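Local atomic coordinates of acetyltransferase (Agrobacterium tumefaciens, PDB entry 2FSR), a protein that probably transfers an acetyl group from acetyl-coenzyme A to an acceptor that is not identified, as a member of the GNAT acetyltransferase family. Residues 30-34 against 35-39. Numbering follows the deposited sequence. Where two conformers were deposited one is given.
Sequences LRTER and LTLRP
Leu-30 and Leu-37 form an antiparallel hydrogen-bonded pair in a beta hairpin, with Leu-30 N to Leu-37 O at 2.8 Å and Leu-37 N to Leu-30 O at 2.7 Å. Nearer the turn, Thr-32 N gives an almost straight bond of 2.9 Å to Leu-35 O. With chi1 at 73°, Thr-32 OG1 lies across the turn against Leu-35 and accepts a weak bond from Leu-35 N (3.0 Å). The same OG1 is hydrogen-bonded to Glu-131. Leu-30 CB meets Leu-37 CB at 4.1 Å. Thr-32 CG2 lies 4.1 Å from Leu-37 CD1. Arg-31 and Thr-36 share the other face. In one of its two conformers Arg-31 bends at chi2 and chi3 and lays its guanidinium with one face over Leu-35 O and Thr-36 CA. There Arg-31 NH1 comes within 2.7 Å of Thr-36 OG1; both atoms are hydrogen-bonded to Gly-93 O. Arg-31 NE makes a salt bridge with Glu-94. The hairpin forms one edge of the five-stranded antiparallel sheet. Strand 35-38 pairs with strand 87-92, and Leu-35 is buried against Ile-90, Leu-92 and Ile-99 of the next strands. Leu-30 packs on Trp-139, and Thr-32, at the turn, on Ala-135 of helix 128-143.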
# COMPACT_ATOMS: atom_id res chain seq x y z
N LEU A 30 3.48 -0.20 12.23
CA LEU A 30 4.87 0.19 11.98
C LEU A 30 5.06 1.66 12.28
O LEU A 30 4.18 2.49 12.01
CB LEU A 30 5.27 -0.10 10.53
CG LEU A 30 5.02 -1.53 10.05
CD1 LEU A 30 5.46 -1.67 8.62
CD2 LEU A 30 5.75 -2.52 10.95
N ARG A 31 6.23 1.96 12.84
CA ARG A 31 6.63 3.33 13.08
C ARG A 31 7.80 3.70 12.18
O ARG A 31 8.76 2.94 12.02
CB ARG A 31 6.96 3.56 14.55
CG ARG A 31 5.73 3.61 15.44
CD ARG A 31 5.74 4.84 16.34
NE ARG A 31 5.05 5.99 15.74
CZ ARG A 31 5.59 6.85 14.87
NH1 ARG A 31 4.86 7.84 14.41
NH2 ARG A 31 6.84 6.72 14.46
N THR A 32 7.69 4.86 11.57
CA THR A 32 8.79 5.41 10.81
C THR A 32 9.23 6.72 11.48
O THR A 32 8.75 7.06 12.57
CB THR A 32 8.42 5.62 9.32
OG1 THR A 32 7.54 6.74 9.16
CG2 THR A 32 7.75 4.37 8.74
N GLU A 33 10.12 7.45 10.83
CA GLU A 33 10.62 8.71 11.37
C GLU A 33 9.44 9.62 11.69
O GLU A 33 9.32 10.12 12.82
CB GLU A 33 11.55 9.37 10.36
CG GLU A 33 11.98 10.80 10.68
CD GLU A 33 12.89 11.36 9.61
OE1 GLU A 33 13.89 10.69 9.27
OE2 GLU A 33 12.61 12.46 9.10
N ARG A 34 8.55 9.79 10.71
CA ARG A 34 7.47 10.77 10.80
C ARG A 34 6.08 10.17 10.85
O ARG A 34 5.10 10.89 11.06
CB ARG A 34 7.56 11.75 9.62
CG ARG A 34 8.84 12.58 9.63
CD ARG A 34 8.90 13.51 8.45
NE ARG A 34 8.94 12.75 7.20
CZ ARG A 34 8.88 13.28 5.98
NH1 ARG A 34 8.78 14.61 5.82
NH2 ARG A 34 8.91 12.49 4.93
N LEU A 35 5.97 8.85 10.62
CA LEU A 35 4.64 8.25 10.38
C LEU A 35 4.34 7.06 11.26
O LEU A 35 5.24 6.39 11.76
CB LEU A 35 4.51 7.81 8.91
CG LEU A 35 4.92 8.82 7.82
CD1 LEU A 35 5.04 8.12 6.47
CD2 LEU A 35 3.94 10.00 7.80
N THR A 36 3.05 6.80 11.42
CA THR A 36 2.58 5.56 12.04
C THR A 36 1.76 4.85 10.97
O THR A 36 0.86 5.46 10.37
CB THR A 36 1.74 5.81 13.31
OG1 THR A 36 2.56 6.46 14.30
CG2 THR A 36 1.21 4.50 13.90
N LEU A 37 2.10 3.58 10.70
CA LEU A 37 1.42 2.80 9.66
C LEU A 37 0.62 1.75 10.38
O LEU A 37 1.21 0.84 10.95
CB LEU A 37 2.44 2.17 8.70
CG LEU A 37 3.54 3.11 8.19
CD1 LEU A 37 4.45 2.39 7.22
CD2 LEU A 37 2.97 4.37 7.55
N ARG A 38 -0.70 1.87 10.38
CA ARG A 38 -1.51 1.07 11.31
C ARG A 38 -2.73 0.42 10.66
O ARG A 38 -3.09 0.74 9.53
CB ARG A 38 -1.93 1.89 12.54
CG ARG A 38 -2.48 3.26 12.20
CD ARG A 38 -3.96 3.27 12.18
NE ARG A 38 -4.50 4.57 11.75
CZ ARG A 38 -5.66 4.70 11.13
NH1 ARG A 38 -6.42 3.63 10.92
NH2 ARG A 38 -6.06 5.90 10.73
N PRO A 39 -3.34 -0.54 11.36
CA PRO A 39 -4.48 -1.23 10.73
C PRO A 39 -5.67 -0.36 10.37
O PRO A 39 -5.99 0.62 11.05
CB PRO A 39 -4.88 -2.29 11.77
CG PRO A 39 -3.64 -2.43 12.66
CD PRO A 39 -3.02 -1.06 12.70